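Long-range contacts in ATP-dependent DNA helicase uvsW (Enterobacteria phage T4, PDB 1RIF), which couples ATP hydrolysis to 3'-5' translocation and unwinding of duplex DNA, driving branch migration of Holliday junctions and helping to reorganise stalled replication forks during phage recombination and repair: residues V5-F10 and P83-K88; F31-Y36 and G45-R50; E89-K94 and A121-L126; I160-P165 and A205-G210. The protein carries 1 engineered substitution. One frame throughout, in Å; residues are numbered along the deposited sequence.

Interaction 1. Residues V5-F10 and P83-K88; sequences VHFHDF and PQINEK
The amide of Q84 lies flat on one face of the F7 ring: the two planes are only 16° apart, and NE2 sits over the centre of the ring, 3.1 Å above its plane. NE2 comes within 3.2 Å of F7 CZ, while OE1 rests above the inner end of the ring, 3.5 Å from F7 CG. On the opposite face lies the carbonyl O of D9, displaced toward the rim. At the edge, near the ring plane, are I85 CG1 and, in the plane itself, F10 CE1. An extended Q84 chain, CG anti to the backbone N (chi1 -165°), carries the amide across, and its CG adds a CH-pi contact 4.3 Å from the F7 ring centroid. F7 and V5 belong to strand 3-8, an inner strand of the small mixed sheet of the N-terminal domain; residues 83-88 follow the neighbouring edge strand 79-81 and lead on toward the helicase domain. D82, just before them, accepts hydrogen bonds through its carboxylate from both F7 N and Q84 N, which ties the strand to the turn. Deeper in, I85 CD1 meets V5 CG1 at 3.6 Å, the two side chains crossing at about a right angle, and V13 of strand 12-16 touches both.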
loop_
_atom_site.group_PDB
_atom_site.type_symbol
_atom_site.label_atom_id
_atom_site.label_comp_id
_atom_site.label_asym_id
_atom_site.label_seq_id
_atom_site.Cartn_x
_atom_site.Cartn_y
_atom_site.Cartn_z
ATOM N N VAL A 5 12.452 -15.281 9.803
ATOM C CA VAL A 5 11.442 -14.673 8.949
ATOM C C VAL A 5 11.865 -14.742 7.480
ATOM O O VAL A 5 12.838 -14.111 7.061
ATOM C CB VAL A 5 11.178 -13.215 9.382
ATOM C CG1 VAL A 5 10.077 -12.607 8.543
ATOM C CG2 VAL A 5 10.785 -13.187 10.848
ATOM N N HIS A 6 11.124 -15.526 6.706
ATOM C CA HIS A 6 11.421 -15.715 5.296
ATOM C C HIS A 6 10.556 -14.893 4.367
ATOM O O HIS A 6 9.402 -14.587 4.659
ATOM C CB HIS A 6 11.263 -17.187 4.902
ATOM C CG HIS A 6 12.166 -18.116 5.645
ATOM N ND1 HIS A 6 11.828 -18.669 6.863
ATOM C CD2 HIS A 6 13.409 -18.570 5.357
ATOM C CE1 HIS A 6 12.824 -19.424 7.291
ATOM N NE2 HIS A 6 13.796 -19.380 6.396
ATOM N N PHE A 7 11.130 -14.548 3.228
ATOM C CA PHE A 7 10.409 -13.795 2.232
ATOM C C PHE A 7 9.329 -14.746 1.682
ATOM O O PHE A 7 9.539 -15.959 1.612
ATOM C CB PHE A 7 11.374 -13.367 1.123
ATOM C CG PHE A 7 10.760 -12.462 0.098
ATOM C CD1 PHE A 7 10.784 -11.078 0.269
ATOM C CD2 PHE A 7 10.135 -12.990 -1.029
ATOM C CE1 PHE A 7 10.196 -10.238 -0.666
ATOM C CE2 PHE A 7 9.544 -12.156 -1.969
ATOM C CZ PHE A 7 9.576 -10.775 -1.785
ATOM N N HIS A 8 8.178 -14.188 1.315
ATOM C CA HIS A 8 7.045 -14.933 0.764
ATOM C C HIS A 8 6.212 -13.879 0.022
ATOM O O HIS A 8 5.261 -13.331 0.572
ATOM C CB HIS A 8 6.218 -15.547 1.902
ATOM C CG HIS A 8 5.000 -16.282 1.434
ATOM N ND1 HIS A 8 5.039 -17.591 1.004
ATOM C CD2 HIS A 8 3.721 -15.871 1.267
ATOM C CE1 HIS A 8 3.837 -17.951 0.589
ATOM N NE2 HIS A 8 3.020 -16.926 0.737
ATOM N N ASP A 9 6.562 -13.603 -1.227
ATOM C CA ASP A 9 5.904 -12.563 -2.030
ATOM C C ASP A 9 5.789 -11.194 -1.332
ATOM O O ASP A 9 6.180 -11.031 -0.171
ATOM C CB ASP A 9 4.539 -13.031 -2.612
ATOM C CG ASP A 9 3.406 -13.102 -1.586
ATOM O OD1 ASP A 9 3.370 -12.309 -0.622
ATOM O OD2 ASP A 9 2.508 -13.948 -1.787
ATOM N N PHE A 10 5.271 -10.198 -2.045
ATOM C CA PHE A 10 5.174 -8.860 -1.477
ATOM C C PHE A 10 3.946 -8.510 -0.656
ATOM O O PHE A 10 3.743 -7.344 -0.321
ATOM C CB PHE A 10 5.382 -7.815 -2.576
ATOM C CG PHE A 10 6.784 -7.777 -3.092
ATOM C CD1 PHE A 10 7.125 -8.424 -4.270
ATOM C CD2 PHE A 10 7.786 -7.155 -2.352
ATOM C CE1 PHE A 10 8.445 -8.455 -4.706
ATOM C CE2 PHE A 10 9.114 -7.180 -2.777
ATOM C CZ PHE A 10 9.443 -7.832 -3.957
ATOM N N PRO A 83 17.223 -11.350 4.315
ATOM C CA PRO A 83 17.710 -10.051 3.837
ATOM C C PRO A 83 16.870 -9.433 2.714
ATOM O O PRO A 83 16.834 -8.208 2.557
ATOM C CB PRO A 83 19.141 -10.362 3.407
ATOM C CG PRO A 83 19.043 -11.789 2.960
ATOM C CD PRO A 83 18.212 -12.408 4.053
ATOM N N GLN A 84 16.183 -10.271 1.942
ATOM C CA GLN A 84 15.363 -9.766 0.849
ATOM C C GLN A 84 14.219 -8.891 1.367
ATOM O O GLN A 84 13.716 -8.021 0.652
ATOM C CB GLN A 84 14.791 -10.920 0.036
ATOM C CG GLN A 84 14.252 -10.476 -1.299
ATOM C CD GLN A 84 13.497 -11.571 -2.019
ATOM O OE1 GLN A 84 13.743 -12.757 -1.803
ATOM N NE2 GLN A 84 12.579 -11.174 -2.896
ATOM N N ILE A 85 13.828 -9.125 2.618
ATOM C CA ILE A 85 12.743 -8.383 3.251
ATOM C C ILE A 85 13.079 -6.923 3.542
ATOM O O ILE A 85 12.238 -6.038 3.381
ATOM C CB ILE A 85 12.320 -9.068 4.575
ATOM C CG1 ILE A 85 11.697 -10.435 4.270
ATOM C CG2 ILE A 85 11.347 -8.172 5.354
ATOM C CD1 ILE A 85 11.354 -11.257 5.509
ATOM N N ASN A 86 14.311 -6.668 3.964
ATOM C CA ASN A 86 14.727 -5.311 4.298
ATOM C C ASN A 86 15.315 -4.557 3.113
ATOM O O ASN A 86 15.813 -3.448 3.270
ATOM C CB ASN A 86 15.755 -5.349 5.431
ATOM C CG ASN A 86 15.268 -6.136 6.635
ATOM O OD1 ASN A 86 14.217 -5.829 7.204
ATOM N ND2 ASN A 86 16.030 -7.154 7.030
ATOM N N GLU A 87 15.249 -5.162 1.935
ATOM C CA GLU A 87 15.784 -4.567 0.723
ATOM C C GLU A 87 15.168 -3.204 0.394
ATOM O O GLU A 87 13.951 -3.019 0.452
ATOM C CB GLU A 87 15.569 -5.530 -0.428
ATOM C CG GLU A 87 16.185 -5.099 -1.718
ATOM C CD GLU A 87 15.930 -6.094 -2.826
ATOM O OE1 GLU A 87 16.460 -7.229 -2.744
ATOM O OE2 GLU A 87 15.189 -5.737 -3.773
ATOM N N LYS A 88 16.026 -2.249 0.049
ATOM C CA LYS A 88 15.607 -0.897 -0.289
ATOM C C LYS A 88 15.930 -0.607 -1.754
ATOM O O LYS A 88 16.729 -1.308 -2.371
ATOM C CB LYS A 88 16.354 0.109 0.588
ATOM C CG LYS A 88 16.292 -0.160 2.074
ATOM C CD LYS A 88 14.951 0.224 2.650
ATOM C CE LYS A 88 14.902 -0.023 4.147
ATOM N NZ LYS A 88 13.642 0.477 4.758
#

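Interaction 2. Residues F31-Y36 and G45-R50; sequences FEADGY and GNWDGR
One backbone hydrogen bond joins the segments, from A33 N to G49 O at 2.9 Å and nearly straight (168° at the hydrogen). With the backbone bonding of F31 to I51, it flanks E32 and R50, a non-hydrogen-bonded antiparallel pair at the start of the two-stranded ribbon 30-32/50-52 in the N-terminal domain; R50 CA to F31 O adds a CA-H...O contact at 3.3 Å. Beyond the pair, A33 to Y36 form a type II turn. Within 45-50, D48 forms an Asx turn, its OD1 accepting from R50 N, and W47 NE1 donates to R50 O at 2.9 Å from above the carbonyl plane. Among apolar contacts, the edge of the W47 indole meets A33, CH2 to CB at 3.5 Å. The indole also has G49 CA over the centre of one face, 3.4 Å above the plane. G49 CA in turn lies 3.7 Å from Y36 CB, whose ring is swung between the backbone N and the carbonyl carbon (chi1 89°). Polar and charged contacts centre on R50: F31 C and E32 N lie over one face of its guanidinium, displaced toward the rim, NE is hydrogen-bonded to S30 OG, and NH1 donates in the guanidinium plane to a water that makes a long, weak bond to E32 OE2.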
loop_
_atom_site.group_PDB
_atom_site.type_symbol
_atom_site.label_atom_id
_atom_site.label_comp_id
_atom_site.label_asym_id
_atom_site.label_seq_id
_atom_site.Cartn_x
_atom_site.Cartn_y
_atom_site.Cartn_z
ATOM N N PHE A 31 -6.190 -7.952 17.191
ATOM C CA PHE A 31 -6.883 -6.851 17.818
ATOM C C PHE A 31 -8.367 -7.142 17.819
ATOM O O PHE A 31 -8.858 -7.965 17.050
ATOM C CB PHE A 31 -6.571 -5.520 17.115
ATOM C CG PHE A 31 -6.999 -5.459 15.673
ATOM C CD1 PHE A 31 -8.291 -5.073 15.333
ATOM C CD2 PHE A 31 -6.100 -5.780 14.652
ATOM C CE1 PHE A 31 -8.685 -5.007 13.994
ATOM C CE2 PHE A 31 -6.481 -5.718 13.316
ATOM C CZ PHE A 31 -7.773 -5.332 12.985
ATOM N N GLU A 32 -9.071 -6.470 18.710
ATOM C CA GLU A 32 -10.500 -6.631 18.861
ATOM C C GLU A 32 -11.213 -5.963 17.694
ATOM O O GLU A 32 -10.951 -4.802 17.393
ATOM C CB GLU A 32 -10.908 -5.965 20.164
ATOM C CG GLU A 32 -12.141 -6.499 20.815
ATOM C CD GLU A 32 -12.439 -5.754 22.100
ATOM O OE1 GLU A 32 -13.033 -4.651 22.025
ATOM O OE2 GLU A 32 -12.057 -6.268 23.176
ATOM N N ALA A 33 -12.107 -6.692 17.032
ATOM C CA ALA A 33 -12.862 -6.127 15.921
ATOM C C ALA A 33 -13.978 -5.238 16.481
ATOM O O ALA A 33 -14.697 -5.632 17.397
ATOM C CB ALA A 33 -13.455 -7.237 15.074
ATOM N N ASP A 34 -14.122 -4.038 15.937
ATOM C CA ASP A 34 -15.158 -3.131 16.407
ATOM C C ASP A 34 -16.530 -3.664 16.013
ATOM O O ASP A 34 -16.797 -3.913 14.843
ATOM C CB ASP A 34 -14.940 -1.734 15.811
ATOM C CG ASP A 34 -15.966 -0.720 16.294
ATOM O OD1 ASP A 34 -16.099 -0.542 17.526
ATOM O OD2 ASP A 34 -16.639 -0.093 15.437
ATOM N N GLY A 35 -17.397 -3.861 16.998
ATOM C CA GLY A 35 -18.722 -4.355 16.693
ATOM C C GLY A 35 -18.923 -5.842 16.889
ATOM O O GLY A 35 -20.011 -6.350 16.624
ATOM N N TYR A 36 -17.885 -6.551 17.321
ATOM C CA TYR A 36 -18.021 -7.983 17.570
ATOM C C TYR A 36 -18.974 -7.994 18.764
ATOM O O TYR A 36 -18.905 -7.111 19.630
ATOM C CB TYR A 36 -16.664 -8.620 17.941
ATOM C CG TYR A 36 -16.341 -8.613 19.428
ATOM C CD1 TYR A 36 -16.872 -9.585 20.281
ATOM C CD2 TYR A 36 -15.567 -7.594 19.993
ATOM C CE1 TYR A 36 -16.650 -9.543 21.661
ATOM C CE2 TYR A 36 -15.338 -7.541 21.372
ATOM C CZ TYR A 36 -15.888 -8.519 22.196
ATOM O OH TYR A 36 -15.694 -8.461 23.554
ATOM N N GLY A 45 -21.025 -18.695 16.098
ATOM C CA GLY A 45 -19.955 -19.414 15.431
ATOM C C GLY A 45 -18.709 -19.681 16.249
ATOM O O GLY A 45 -18.756 -19.704 17.477
ATOM N N ASN A 46 -17.587 -19.861 15.558
ATOM C CA ASN A 46 -16.304 -20.167 16.193
ATOM C C ASN A 46 -15.371 -18.972 16.360
ATOM O O ASN A 46 -14.185 -19.145 16.631
ATOM C CB ASN A 46 -15.560 -21.221 15.366
ATOM C CG ASN A 46 -16.452 -22.368 14.928
ATOM O OD1 ASN A 46 -17.112 -23.010 15.748
ATOM N ND2 ASN A 46 -16.464 -22.640 13.628
ATOM N N TRP A 47 -15.890 -17.764 16.206
ATOM C CA TRP A 47 -15.049 -16.580 16.307
ATOM C C TRP A 47 -15.018 -15.940 17.692
ATOM O O TRP A 47 -16.056 -15.790 18.341
ATOM C CB TRP A 47 -15.513 -15.562 15.270
ATOM C CG TRP A 47 -14.614 -14.391 15.096
ATOM C CD1 TRP A 47 -13.248 -14.406 15.015
ATOM C CD2 TRP A 47 -15.015 -13.038 14.875
ATOM N NE1 TRP A 47 -12.774 -13.147 14.755
ATOM C CE2 TRP A 47 -13.836 -12.284 14.662
ATOM C CE3 TRP A 47 -16.257 -12.384 14.835
ATOM C CZ2 TRP A 47 -13.865 -10.905 14.407
ATOM C CZ3 TRP A 47 -16.287 -11.014 14.584
ATOM C CH2 TRP A 47 -15.100 -10.290 14.373
ATOM N N ASP A 48 -13.820 -15.558 18.138
ATOM C CA ASP A 48 -13.656 -14.918 19.445
ATOM C C ASP A 48 -13.703 -13.385 19.362
ATOM O O ASP A 48 -13.380 -12.699 20.331
ATOM C CB ASP A 48 -12.341 -15.368 20.112
ATOM C CG ASP A 48 -11.102 -15.016 19.291
ATOM O OD1 ASP A 48 -11.249 -14.387 18.221
ATOM O OD2 ASP A 48 -9.976 -15.369 19.716
ATOM N N GLY A 49 -14.106 -12.859 18.205
ATOM C CA GLY A 49 -14.202 -11.419 18.023
ATOM C C GLY A 49 -12.905 -10.673 17.736
ATOM O O GLY A 49 -12.910 -9.447 17.615
ATOM N N ARG A 50 -11.795 -11.398 17.614
ATOM C CA ARG A 50 -10.504 -10.770 17.358
ATOM C C ARG A 50 -9.999 -11.023 15.951
ATOM O O ARG A 50 -10.168 -12.109 15.399
ATOM C CB ARG A 50 -9.450 -11.265 18.361
ATOM C CG ARG A 50 -9.789 -10.966 19.822
ATOM C CD ARG A 50 -8.615 -11.264 20.720
ATOM N NE ARG A 50 -7.488 -10.368 20.461
ATOM C CZ ARG A 50 -7.347 -9.158 20.997
ATOM N NH1 ARG A 50 -8.259 -8.685 21.834
ATOM N NH2 ARG A 50 -6.286 -8.421 20.697
HETATM O O HOH W 1 -10.998 -9.569 22.843
#

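Interaction 3. Residues E89-K94 and A121-L126; sequences EELSRK and AVFEGL
An arginine methylene, rather than its charged end, covers the F123 ring: R93 CD lies over the face, 3.6 Å from the ring centroid and only 8° off the normal, a nearly vertical CH-pi contact. The guanidinium beyond is inclined at 38° to the ring and has F123 CB over one of its faces, with NH1 4.1 Å from that carbon. This course follows from a bend at chi2 (53°), which turns the aliphatic part of R93 over the ring before the guanidinium reaches its salt-bridge partners, D120 through NH1 and D97 through NE. Two acidic groups therefore hold the arginine in place over the aromatic face. The edge of the ring is occupied by L91, whose CD1 lies near the ring plane, 3.4 Å from F123 CE1. The backbone also approaches, R93 CA coming within 3.5 Å of F123 CE1. F123 itself projects from helix 116-128, and its ring also meets that of F96. At the other end of the contact, E89 is backbone-bonded to V127; its carboxylate is engaged by R129 in a salt bridge and by the hydroxyl of Y151. S92 is the N-cap of helix 93-101, its OG accepting from D95 N. The N-terminal end of that helix and the chain before it thus pack, through L91 and R93, on F123, bringing the linker from the N-terminal domain onto helix 116-128 of the helicase ATP-binding domain.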
loop_
_atom_site.group_PDB
_atom_site.type_symbol
_atom_site.label_atom_id
_atom_site.label_comp_id
_atom_site.label_asym_id
_atom_site.label_seq_id
_atom_site.Cartn_x
_atom_site.Cartn_y
_atom_site.Cartn_z
ATOM N N GLU A 89 15.299 0.421 -2.313
ATOM C CA GLU A 89 15.557 0.808 -3.699
ATOM C C GLU A 89 16.951 1.397 -3.778
ATOM O O GLU A 89 17.342 2.200 -2.928
ATOM C CB GLU A 89 14.563 1.874 -4.170
ATOM C CG GLU A 89 13.309 1.319 -4.789
ATOM C CD GLU A 89 13.572 0.645 -6.109
ATOM O OE1 GLU A 89 13.789 1.341 -7.121
ATOM O OE2 GLU A 89 13.572 -0.595 -6.126
ATOM N N GLU A 90 17.714 1.000 -4.786
ATOM C CA GLU A 90 19.047 1.551 -4.925
ATOM C C GLU A 90 18.871 2.846 -5.684
ATOM O O GLU A 90 18.988 2.901 -6.907
ATOM C CB GLU A 90 19.964 0.585 -5.673
ATOM C CG GLU A 90 20.429 -0.579 -4.816
ATOM C CD GLU A 90 21.405 -1.474 -5.545
ATOM O OE1 GLU A 90 21.969 -2.393 -4.907
ATOM O OE2 GLU A 90 21.602 -1.258 -6.763
ATOM N N LEU A 91 18.554 3.886 -4.930
ATOM C CA LEU A 91 18.329 5.201 -5.489
ATOM C C LEU A 91 18.934 6.185 -4.503
ATOM O O LEU A 91 18.490 6.278 -3.363
ATOM C CB LEU A 91 16.815 5.425 -5.646
ATOM C CG LEU A 91 16.183 6.563 -6.466
ATOM C CD1 LEU A 91 16.112 7.798 -5.625
ATOM C CD2 LEU A 91 16.957 6.803 -7.755
ATOM N N SER A 92 19.979 6.886 -4.932
ATOM C CA SER A 92 20.625 7.874 -4.081
ATOM C C SER A 92 19.830 9.158 -4.211
ATOM O O SER A 92 19.158 9.372 -5.216
ATOM C CB SER A 92 22.064 8.120 -4.539
ATOM O OG SER A 92 22.102 8.701 -5.832
ATOM N N ARG A 93 19.894 10.019 -3.208
ATOM C CA ARG A 93 19.148 11.260 -3.298
ATOM C C ARG A 93 19.689 12.054 -4.482
ATOM O O ARG A 93 18.967 12.829 -5.110
ATOM C CB ARG A 93 19.275 12.066 -2.001
ATOM C CG ARG A 93 18.377 13.301 -1.960
ATOM C CD ARG A 93 16.917 12.949 -2.258
ATOM N NE ARG A 93 16.101 14.135 -2.522
ATOM C CZ ARG A 93 15.249 14.676 -1.657
ATOM N NH1 ARG A 93 15.081 14.151 -0.451
ATOM N NH2 ARG A 93 14.566 15.753 -1.997
ATOM N N LYS A 94 20.965 11.834 -4.790
ATOM C CA LYS A 94 21.625 12.515 -5.900
ATOM C C LYS A 94 21.012 12.112 -7.235
ATOM O O LYS A 94 20.709 12.964 -8.076
ATOM C CB LYS A 94 23.113 12.175 -5.923
ATOM C CG LYS A 94 23.919 12.990 -6.917
ATOM C CD LYS A 94 24.102 14.425 -6.419
ATOM C CE LYS A 94 24.945 15.282 -7.380
ATOM N NZ LYS A 94 26.363 14.822 -7.548
ATOM N N ALA A 121 8.772 13.247 0.249
ATOM C CA ALA A 121 7.798 12.162 0.388
ATOM C C ALA A 121 8.006 11.081 -0.678
ATOM O O ALA A 121 8.020 9.880 -0.366
ATOM C CB ALA A 121 6.382 12.721 0.301
ATOM N N VAL A 122 8.162 11.509 -1.932
ATOM C CA VAL A 122 8.376 10.582 -3.041
ATOM C C VAL A 122 9.671 9.797 -2.843
ATOM O O VAL A 122 9.701 8.579 -3.025
ATOM C CB VAL A 122 8.443 11.330 -4.399
ATOM C CG1 VAL A 122 8.929 10.389 -5.491
ATOM C CG2 VAL A 122 7.069 11.879 -4.760
ATOM N N PHE A 123 10.739 10.495 -2.468
ATOM C CA PHE A 123 12.025 9.847 -2.244
ATOM C C PHE A 123 11.932 8.822 -1.106
ATOM O O PHE A 123 12.428 7.701 -1.231
ATOM C CB PHE A 123 13.098 10.886 -1.918
ATOM C CG PHE A 123 14.460 10.287 -1.694
ATOM C CD1 PHE A 123 15.184 9.758 -2.761
ATOM C CD2 PHE A 123 15.002 10.220 -0.412
ATOM C CE1 PHE A 123 16.418 9.170 -2.559
ATOM C CE2 PHE A 123 16.242 9.632 -0.196
ATOM C CZ PHE A 123 16.952 9.106 -1.270
ATOM N N GLU A 124 11.303 9.219 -0.001
ATOM C CA GLU A 124 11.121 8.345 1.162
ATOM C C GLU A 124 10.377 7.067 0.784
ATOM O O GLU A 124 10.738 5.967 1.222
ATOM C CB GLU A 124 10.305 9.062 2.245
ATOM C CG GLU A 124 11.084 9.472 3.475
ATOM C CD GLU A 124 11.497 8.294 4.342
ATOM O OE1 GLU A 124 10.614 7.559 4.836
ATOM O OE2 GLU A 124 12.717 8.113 4.533
ATOM N N GLY A 125 9.328 7.233 -0.021
ATOM C CA GLY A 125 8.511 6.108 -0.441
ATOM C C GLY A 125 9.224 5.142 -1.352
ATOM O O GLY A 125 9.193 3.927 -1.128
ATOM N N LEU A 126 9.876 5.679 -2.379
ATOM C CA LEU A 126 10.599 4.854 -3.331
ATOM C C LEU A 126 11.704 4.020 -2.688
ATOM O O LEU A 126 11.757 2.809 -2.879
ATOM C CB LEU A 126 11.181 5.725 -4.442
ATOM C CG LEU A 126 10.141 6.378 -5.360
ATOM C CD1 LEU A 126 10.857 7.136 -6.478
ATOM C CD2 LEU A 126 9.208 5.316 -5.938
#

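Interaction 4. Residues I160-P165 and A205-G210; sequences ILIIVP and APVVVG
On the face that carries I160, I162, V207 and V209, the methyl groups of the two strands interlock. The CD1 end of I162 reaches across to V207 CG1 at 3.7 Å and lies more loosely, at 4.2 Å, from V209 CG2, so this one methyl fits between V207 and V209, the two valines that share this face. I162 has CG1 anti to its carbonyl carbon (chi1 -53°) and an extended chi2, which sends CD1 over that hollow. I160 CD1 makes a looser contact with V207 CG2, at 4.0 Å, and V164 CG1 meets V209 CG1 at the far end. M173 and F177 of helix 167-180 pack on I162, and Q145 of helix 141-155 touches it as well, so helices cover this face. The face of L161, I163 and V208 has a different relief: G210 presents no side chain beside I163, and L161 CD2 leans across to the V208 carbonyl, 3.5 Å from its O. F226 of strand 226-232 touches both L161 and V208. Beneath these surfaces the backbones keep parallel register, with strand axes 4.8 Å apart and inclined at 18°. Five hydrogen bonds run in alternating direction, from I160 N to P206 O at 2.7 Å through to V164 N to G210 O. Strand 159-163 also bonds on its other side to strand 226-232, which leads into the predicted DEAH box. The pair belongs to the seven-stranded parallel sheet, order 188-190, 207-210, 159-163, 226-232, 254-258, 130-133, 278-280, of the RecA-like P-loop core found in SF2 helicases.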
loop_
_atom_site.group_PDB
_atom_site.type_symbol
_atom_site.label_atom_id
_atom_site.label_comp_id
_atom_site.label_asym_id
_atom_site.label_seq_id
_atom_site.Cartn_x
_atom_site.Cartn_y
_atom_site.Cartn_z
ATOM N N ILE A 160 0.348 -0.247 -12.331
ATOM C CA ILE A 160 0.155 0.561 -11.129
ATOM C C ILE A 160 -1.346 0.666 -10.827
ATOM O O ILE A 160 -2.141 1.023 -11.709
ATOM C CB ILE A 160 0.733 2.000 -11.299
ATOM C CG1 ILE A 160 2.202 1.942 -11.740
ATOM C CG2 ILE A 160 0.635 2.759 -9.984
ATOM C CD1 ILE A 160 2.437 2.452 -13.163
ATOM N N LEU A 161 -1.724 0.325 -9.591
ATOM C CA LEU A 161 -3.121 0.391 -9.152
ATOM C C LEU A 161 -3.240 1.570 -8.204
ATOM O O LEU A 161 -2.503 1.654 -7.218
ATOM C CB LEU A 161 -3.529 -0.873 -8.384
ATOM C CG LEU A 161 -5.003 -1.311 -8.289
ATOM C CD1 LEU A 161 -5.226 -1.917 -6.918
ATOM C CD2 LEU A 161 -5.968 -0.171 -8.507
ATOM N N ILE A 162 -4.163 2.479 -8.503
ATOM C CA ILE A 162 -4.391 3.638 -7.663
ATOM C C ILE A 162 -5.840 3.571 -7.205
ATOM O O ILE A 162 -6.747 3.534 -8.029
ATOM C CB ILE A 162 -4.135 4.935 -8.445
ATOM C CG1 ILE A 162 -2.742 4.873 -9.076
ATOM C CG2 ILE A 162 -4.228 6.153 -7.509
ATOM C CD1 ILE A 162 -2.434 6.044 -9.956
ATOM N N ILE A 163 -6.049 3.537 -5.892
ATOM C CA ILE A 163 -7.396 3.457 -5.317
ATOM C C ILE A 163 -7.809 4.821 -4.753
ATOM O O ILE A 163 -7.102 5.401 -3.943
ATOM C CB ILE A 163 -7.449 2.380 -4.180
ATOM C CG1 ILE A 163 -6.958 1.027 -4.721
ATOM C CG2 ILE A 163 -8.879 2.240 -3.630
ATOM C CD1 ILE A 163 -6.921 -0.113 -3.688
ATOM N N VAL A 164 -8.947 5.339 -5.197
ATOM C CA VAL A 164 -9.417 6.633 -4.712
ATOM C C VAL A 164 -10.770 6.457 -4.023
ATOM O O VAL A 164 -11.466 5.472 -4.262
ATOM C CB VAL A 164 -9.527 7.692 -5.867
ATOM C CG1 VAL A 164 -8.152 7.939 -6.474
ATOM C CG2 VAL A 164 -10.531 7.242 -6.921
ATOM N N PRO A 165 -11.149 7.405 -3.150
ATOM C CA PRO A 165 -12.429 7.301 -2.443
ATOM C C PRO A 165 -13.731 7.316 -3.246
ATOM O O PRO A 165 -14.709 6.695 -2.824
ATOM C CB PRO A 165 -12.352 8.430 -1.411
ATOM C CG PRO A 165 -11.393 9.398 -2.003
ATOM C CD PRO A 165 -10.347 8.529 -2.635
ATOM N N ALA A 205 -3.138 -0.585 -20.604
ATOM C CA ALA A 205 -2.747 0.612 -19.863
ATOM C C ALA A 205 -2.027 0.244 -18.577
ATOM O O ALA A 205 -2.525 -0.559 -17.789
ATOM C CB ALA A 205 -3.978 1.458 -19.544
ATOM N N PRO A 206 -0.829 0.818 -18.357
ATOM C CA PRO A 206 -0.026 0.558 -17.151
ATOM C C PRO A 206 -0.658 1.078 -15.847
ATOM O O PRO A 206 -0.423 0.522 -14.776
ATOM C CB PRO A 206 1.305 1.244 -17.469
ATOM C CG PRO A 206 0.886 2.380 -18.362
ATOM C CD PRO A 206 -0.094 1.695 -19.287
ATOM N N VAL A 207 -1.455 2.141 -15.935
ATOM C CA VAL A 207 -2.104 2.693 -14.752
ATOM C C VAL A 207 -3.595 2.365 -14.709
ATOM O O VAL A 207 -4.324 2.603 -15.682
ATOM C CB VAL A 207 -1.965 4.237 -14.667
ATOM C CG1 VAL A 207 -2.580 4.732 -13.364
ATOM C CG2 VAL A 207 -0.502 4.645 -14.750
ATOM N N VAL A 208 -4.031 1.819 -13.573
ATOM C CA VAL A 208 -5.432 1.468 -13.350
ATOM C C VAL A 208 -5.953 2.246 -12.133
ATOM O O VAL A 208 -5.364 2.196 -11.059
ATOM C CB VAL A 208 -5.605 -0.050 -13.104
ATOM C CG1 VAL A 208 -7.071 -0.377 -12.895
ATOM C CG2 VAL A 208 -5.057 -0.840 -14.300
ATOM N N VAL A 209 -7.053 2.968 -12.311
ATOM C CA VAL A 209 -7.608 3.764 -11.227
ATOM C C VAL A 209 -9.051 3.407 -10.889
ATOM O O VAL A 209 -9.913 3.340 -11.767
ATOM C CB VAL A 209 -7.546 5.265 -11.572
ATOM C CG1 VAL A 209 -8.077 6.092 -10.403
ATOM C CG2 VAL A 209 -6.102 5.662 -11.918
ATOM N N GLY A 210 -9.306 3.194 -9.605
ATOM C CA GLY A 210 -10.646 2.854 -9.172
ATOM C C GLY A 210 -10.898 3.101 -7.696
ATOM O O GLY A 210 -10.049 3.626 -6.976
#

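How the interactions relate
Interactions 1 and 2 belong to the N-terminal domain, interaction 2 being nested within the chain loop that interaction 1 closes; their nearest atoms are about 17 Å apart. Interactions 1 and 3 adjoin in sequence, residues 83-88 running directly into 89-94, although their centres lie 18 Å apart, so one continuous linker contacts the N-terminal sheet and then a helix of the ATP-binding domain. Interaction 4 is in the parallel sheet of that domain, about 10 Å from interaction 3 between nearest atoms. Neither contact touches the predicted ATP site: the side chain of F123 is about 11 Å from that of L135, and the side chain of I162 about 9 Å from that of S142.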